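Local structure of SYE1 (Shewanella oneidensis, 4AWT) at residues L16-R27 / R48-G58. The protein binds flavin mononucleotide and probably works as an NAD(P)H-dependent oxidoreductase on carbon-carbon double bonds, as in the Old Yellow Enzyme family. The protein carries 1 engineered substitution. Sequence-based numbering, arbitrary orientation.
Engineered in segment 16-27: L25 (natural residue Met). With FMN (flavin mononucleotide), chain B; BOG (octyl beta-D-glucopyranoside), chain D.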
loop_
_atom_site.group_PDB
_atom_site.type_symbol
_atom_site.label_atom_id
_atom_site.label_comp_id
_atom_site.label_asym_id
_atom_site.label_seq_id
_atom_site.Cartn_x
_atom_site.Cartn_y
_atom_site.Cartn_z
ATOM N N LEU A 16 13.000 10.466 -10.791
ATOM C CA LEU A 16 12.099 9.541 -11.443
ATOM C C LEU A 16 11.772 10.010 -12.848
ATOM O O LEU A 16 11.727 11.194 -13.134
ATOM C CB LEU A 16 10.805 9.411 -10.650
ATOM C CG LEU A 16 10.970 9.089 -9.151
ATOM C CD1 LEU A 16 9.577 8.903 -8.536
ATOM C CD2 LEU A 16 11.861 7.857 -8.910
ATOM N N LYS A 17 11.493 9.053 -13.730
ATOM C CA LYS A 17 11.337 9.282 -15.129
ATOM C C LYS A 17 10.055 10.006 -15.531
ATOM O O LYS A 17 10.035 10.720 -16.522
ATOM C CB LYS A 17 11.354 7.913 -15.842
ATOM C CG LYS A 17 12.803 7.410 -15.825
ATOM C CD LYS A 17 13.173 6.449 -16.874
ATOM C CE LYS A 17 14.594 5.898 -16.653
ATOM N NZ LYS A 17 14.756 4.636 -17.410
ATOM N N ASN A 18 8.983 9.782 -14.784
ATOM C CA ASN A 18 7.690 10.328 -15.094
ATOM C C ASN A 18 6.864 10.334 -13.799
ATOM O O ASN A 18 7.366 9.944 -12.741
ATOM C CB ASN A 18 7.016 9.592 -16.249
ATOM C CG ASN A 18 6.795 8.125 -15.924
ATOM O OD1 ASN A 18 6.216 7.808 -14.887
ATOM N ND2 ASN A 18 7.216 7.248 -16.809
ATOM N N ARG A 19 5.614 10.790 -13.911
ATOM C CA ARG A 19 4.714 10.983 -12.796
ATOM C C ARG A 19 3.794 9.798 -12.560
ATOM O O ARG A 19 2.838 9.917 -11.770
ATOM C CB ARG A 19 3.846 12.236 -12.975
ATOM C CG ARG A 19 4.612 13.497 -13.239
ATOM C CD ARG A 19 5.661 13.802 -12.218
ATOM N NE ARG A 19 6.260 15.133 -12.410
ATOM C CZ ARG A 19 5.766 16.247 -11.944
ATOM N NH1 ARG A 19 4.632 16.279 -11.275
ATOM N NH2 ARG A 19 6.396 17.396 -12.173
ATOM N N ILE A 20 4.032 8.687 -13.246
ATOM C CA ILE A 20 3.160 7.519 -13.179
ATOM C C ILE A 20 3.680 6.557 -12.106
ATOM O O ILE A 20 4.854 6.189 -12.101
ATOM C CB ILE A 20 3.097 6.829 -14.551
ATOM C CG1 ILE A 20 2.478 7.784 -15.564
ATOM C CG2 ILE A 20 2.377 5.499 -14.458
ATOM C CD1 ILE A 20 2.692 7.354 -17.000
ATOM N N VAL A 21 2.751 6.108 -11.258
ATOM C CA VAL A 21 3.043 5.140 -10.228
ATOM C C VAL A 21 2.300 3.836 -10.518
ATOM O O VAL A 21 1.124 3.825 -10.858
ATOM C CB VAL A 21 2.637 5.701 -8.846
ATOM C CG1 VAL A 21 2.878 4.692 -7.744
ATOM C CG2 VAL A 21 3.381 7.001 -8.590
ATOM N N MET A 22 3.013 2.715 -10.327
ATOM C CA MET A 22 2.370 1.427 -10.175
ATOM C C MET A 22 2.110 1.270 -8.684
ATOM O O MET A 22 3.063 1.112 -7.907
ATOM C CB MET A 22 3.253 0.288 -10.689
ATOM C CG MET A 22 2.609 -1.066 -10.497
ATOM S SD MET A 22 3.714 -2.360 -11.075
ATOM C CE MET A 22 2.813 -3.808 -10.539
ATOM N N PRO A 23 0.871 1.403 -8.237
ATOM C CA PRO A 23 0.577 1.357 -6.800
ATOM C C PRO A 23 0.614 -0.098 -6.354
ATOM O O PRO A 23 0.679 -1.016 -7.164
ATOM C CB PRO A 23 -0.838 1.941 -6.751
ATOM C CG PRO A 23 -1.484 1.399 -8.008
ATOM C CD PRO A 23 -0.366 1.426 -9.060
ATOM N N PRO A 24 0.531 -0.298 -5.028
ATOM C CA PRO A 24 0.552 -1.655 -4.478
ATOM C C PRO A 24 -0.600 -2.481 -5.002
ATOM O O PRO A 24 -1.757 -2.076 -4.942
ATOM C CB PRO A 24 0.400 -1.424 -2.976
ATOM C CG PRO A 24 1.054 -0.123 -2.767
ATOM C CD PRO A 24 0.533 0.693 -3.954
ATOM N N LEU A 25 -0.291 -3.716 -5.464
ATOM C CA LEU A 25 -1.301 -4.620 -5.993
ATOM C C LEU A 25 -0.991 -6.029 -5.522
ATOM O O LEU A 25 -0.179 -6.745 -6.130
ATOM C CB LEU A 25 -1.358 -4.571 -7.530
ATOM C CG LEU A 25 -1.693 -3.203 -8.120
ATOM C CD1 LEU A 25 -1.163 -3.115 -9.547
ATOM C CD2 LEU A 25 -3.205 -2.936 -8.060
ATOM N N THR A 26 -1.634 -6.466 -4.467
ATOM C CA THR A 26 -1.549 -7.855 -3.987
ATOM C C THR A 26 -1.914 -8.801 -5.103
ATOM O O THR A 26 -3.011 -8.721 -5.661
ATOM C CB THR A 26 -2.529 -8.036 -2.816
ATOM O OG1 THR A 26 -2.060 -7.338 -1.656
ATOM C CG2 THR A 26 -2.729 -9.475 -2.415
ATOM N N ARG A 27 -1.011 -9.741 -5.374
ATOM C CA ARG A 27 -1.229 -10.776 -6.387
ATOM C C ARG A 27 -1.227 -12.179 -5.785
ATOM O O ARG A 27 -1.568 -13.150 -6.494
ATOM C CB ARG A 27 -0.254 -10.680 -7.549
ATOM C CG ARG A 27 -0.155 -9.298 -8.170
ATOM C CD ARG A 27 -1.509 -8.701 -8.604
ATOM N NE ARG A 27 -2.190 -9.590 -9.561
ATOM C CZ ARG A 27 -1.886 -9.682 -10.846
ATOM N NH1 ARG A 27 -1.040 -8.854 -11.405
ATOM N NH2 ARG A 27 -2.502 -10.609 -11.592
ATOM N N ARG A 48 6.875 -3.856 -15.795
ATOM C CA ARG A 48 6.124 -2.634 -15.505
ATOM C C ARG A 48 7.028 -1.474 -15.104
ATOM O O ARG A 48 6.558 -0.431 -14.674
ATOM C CB ARG A 48 5.047 -2.966 -14.456
ATOM C CG ARG A 48 3.966 -3.829 -15.083
ATOM C CD ARG A 48 3.117 -4.656 -14.113
ATOM N NE ARG A 48 2.115 -5.416 -14.834
ATOM C CZ ARG A 48 2.392 -6.444 -15.609
ATOM N NH1 ARG A 48 3.575 -6.984 -15.612
ATOM N NH2 ARG A 48 1.445 -6.950 -16.407
ATOM N N ALA A 49 8.331 -1.641 -15.303
ATOM C CA ALA A 49 9.336 -0.692 -14.815
ATOM C C ALA A 49 9.471 0.537 -15.678
ATOM O O ALA A 49 10.356 1.376 -15.383
ATOM C CB ALA A 49 10.643 -1.439 -14.606
ATOM N N SER A 50 8.607 0.757 -16.666
ATOM C CA SER A 50 8.505 2.060 -17.295
ATOM C C SER A 50 7.706 3.037 -16.437
ATOM O O SER A 50 7.688 4.223 -16.743
ATOM C CB SER A 50 7.952 1.975 -18.713
ATOM O OG SER A 50 6.627 1.543 -18.708
ATOM N N ALA A 51 7.042 2.563 -15.367
ATOM C CA ALA A 51 6.519 3.472 -14.374
ATOM C C ALA A 51 7.639 4.364 -13.852
ATOM O O ALA A 51 8.788 3.965 -13.791
ATOM C CB ALA A 51 5.941 2.666 -13.218
ATOM N N GLY A 52 7.265 5.533 -13.369
ATOM C CA GLY A 52 8.218 6.359 -12.647
ATOM C C GLY A 52 8.608 5.757 -11.294
ATOM O O GLY A 52 9.749 5.834 -10.865
ATOM N N LEU A 53 7.625 5.179 -10.617
ATOM C CA LEU A 53 7.806 4.547 -9.317
ATOM C C LEU A 53 6.927 3.308 -9.271
ATOM O O LEU A 53 5.766 3.379 -9.628
ATOM C CB LEU A 53 7.373 5.502 -8.189
ATOM C CG LEU A 53 7.368 4.930 -6.785
ATOM C CD1 LEU A 53 8.754 4.607 -6.280
ATOM C CD2 LEU A 53 6.686 5.943 -5.841
ATOM N N ILE A 54 7.489 2.201 -8.786
ATOM C CA ILE A 54 6.725 1.031 -8.404
ATOM C C ILE A 54 6.641 0.986 -6.882
ATOM O O ILE A 54 7.670 1.126 -6.212
ATOM C CB ILE A 54 7.362 -0.254 -8.929
ATOM C CG1 ILE A 54 7.304 -0.280 -10.471
ATOM C CG2 ILE A 54 6.686 -1.483 -8.326
ATOM C CD1 ILE A 54 8.045 -1.435 -11.086
ATOM N N VAL A 55 5.454 0.744 -6.362
ATOM C CA VAL A 55 5.266 0.397 -4.962
ATOM C C VAL A 55 4.858 -1.058 -4.940
ATOM O O VAL A 55 3.903 -1.445 -5.615
ATOM C CB VAL A 55 4.249 1.283 -4.259
ATOM C CG1 VAL A 55 4.338 1.010 -2.752
ATOM C CG2 VAL A 55 4.462 2.751 -4.538
ATOM N N SER A 56 5.587 -1.884 -4.201
ATOM C CA SER A 56 5.248 -3.284 -4.129
ATOM C C SER A 56 3.852 -3.475 -3.558
ATOM O O SER A 56 3.345 -2.691 -2.773
ATOM C CB SER A 56 6.225 -4.074 -3.262
ATOM O OG SER A 56 5.976 -3.937 -1.867
ATOM N N GLU A 57 3.271 -4.635 -3.910
ATOM C CA GLU A 57 2.173 -5.172 -3.159
ATOM C C GLU A 57 2.493 -5.173 -1.669
ATOM O O GLU A 57 3.650 -5.280 -1.253
ATOM C CB GLU A 57 1.854 -6.595 -3.623
ATOM C CG GLU A 57 2.992 -7.622 -3.419
ATOM C CD GLU A 57 2.880 -8.687 -4.499
ATOM O OE1 GLU A 57 1.946 -9.518 -4.466
ATOM O OE2 GLU A 57 3.754 -8.693 -5.397
ATOM N N GLY A 58 1.441 -5.134 -0.853
ATOM C CA GLY A 58 1.674 -5.203 0.589
ATOM C C GLY A 58 2.489 -6.431 0.930
ATOM O O GLY A 58 2.256 -7.541 0.459
HETATM N N1 FMN B . -3.631 -1.318 -2.146
HETATM C C2 FMN B . -2.660 -1.359 -1.241
HETATM O O2 FMN B . -2.331 -0.344 -0.571
HETATM N N3 FMN B . -1.972 -2.541 -1.011
HETATM C C4 FMN B . -2.245 -3.717 -1.689
HETATM O O4 FMN B . -1.502 -4.715 -1.493
HETATM C C4A FMN B . -3.338 -3.685 -2.552
HETATM N N5 FMN B . -3.750 -4.843 -3.210
HETATM C C5A FMN B . -4.556 -4.681 -4.369
HETATM C C6 FMN B . -4.771 -5.749 -5.205
HETATM C C7 FMN B . -5.543 -5.628 -6.385
HETATM C C7M FMN B . -5.630 -6.815 -7.315
HETATM C C8 FMN B . -6.122 -4.426 -6.656
HETATM C C8M FMN B . -6.936 -4.200 -7.914
HETATM C C9 FMN B . -5.919 -3.325 -5.798
HETATM C C9A FMN B . -5.127 -3.436 -4.654
HETATM N N10 FMN B . -4.871 -2.323 -3.826
HETATM C C10 FMN B . -3.930 -2.434 -2.820
HETATM C "C1'" FMN B . -5.433 -1.017 -4.182
HETATM C "C2'" FMN B . -4.703 -0.334 -5.353
HETATM O "O2'" FMN B . -3.405 0.080 -4.961
HETATM C "C3'" FMN B . -5.420 0.910 -5.840
HETATM O "O3'" FMN B . -5.420 1.941 -4.865
HETATM C "C4'" FMN B . -6.864 0.679 -6.321
HETATM O "O4'" FMN B . -6.968 -0.473 -7.143
HETATM C "C5'" FMN B . -7.460 1.909 -6.980
HETATM O "O5'" FMN B . -6.735 2.272 -8.167
HETATM P P FMN B . -7.304 1.834 -9.614
HETATM O O1P FMN B . -7.189 0.332 -9.681
HETATM O O2P FMN B . -8.740 2.300 -9.695
HETATM O O3P FMN B . -6.376 2.541 -10.570
HETATM C C1 BOG D . -8.393 -7.263 -1.571
HETATM O O1 BOG D . -9.204 -7.855 -2.549
HETATM C C2 BOG D . -6.936 -7.477 -1.833
HETATM O O2 BOG D . -6.585 -8.842 -1.747
HETATM C C3 BOG D . -6.041 -6.736 -0.827
HETATM O O3 BOG D . -4.704 -6.771 -1.241
HETATM C C4 BOG D . -6.459 -5.259 -0.831
HETATM O O4 BOG D . -5.717 -4.586 0.129
HETATM C C5 BOG D . -7.956 -5.083 -0.604
HETATM O O5 BOG D . -8.603 -5.812 -1.628
HETATM C C6 BOG D . -8.371 -3.635 -0.654
HETATM O O6 BOG D . -9.752 -3.621 -0.338
HETATM C "C1'" BOG D . -10.501 -8.191 -2.116
HETATM C "C2'" BOG D . -11.328 -8.995 -3.115
HETATM C "C3'" BOG D . -11.300 -8.453 -4.512
HETATM C "C4'" BOG D . -12.341 -8.880 -5.541
HETATM C "C5'" BOG D . -11.596 -9.526 -6.714
HETATM C "C6'" BOG D . -11.878 -11.028 -6.769
HETATM C "C7'" BOG D . -11.100 -11.668 -7.932
HETATM C "C8'" BOG D . -11.838 -12.958 -8.270
HETATM O O HOH W 1 11.757 6.250 -12.697
HETATM O O HOH W 2 2.316 -3.261 -6.977
HETATM O O HOH W 3 0.276 -8.617 -1.007
#
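M22 reaches, fully extended, across the side chain of R48: SD lies 3.7 Å from R48 CB, and CE meets R48 CD. With CG anti to the backbone N (chi1 178°), the thioether also passes I54, while Y44 and Y45 of helix 39-46 also touch this side chain. The guanidinium of R48 points onward to the carbonyl oxygens of Y44, F325 and I326. M22 also pairs through its backbone, N to L53 O at 2.9 Å and O from V55 N in a nearly straight bond (172°). These bonds pair strand 20-22 in parallel with strand 53-60, and with helix 39-46 between them the two make the first beta-alpha-beta unit of the eight-stranded TIM barrel. At the N-terminal end of the strands G52 N donates a weak bond to I20 O, and a side chain at G52 would run into N18 O. N18 ND2 donates to S50 O (3.1 Å), in its own amide plane, and OD1 takes the N-H of I20 in an Asx turn; an alanine here would probably leave S50 O without this donor and the turn before strand 20-22 less firmly set. Toward the flavin, in the conformer given, E57 OE1 accepts the N-H of R27 from above the carboxylate plane, while OE2 bonds Y45 OH. P24 CG, likewise in one of two conformers, lies 3.5 Å from V55 CG1. T26 OG1 and G58 N, one from each segment, both donate to FMN O4.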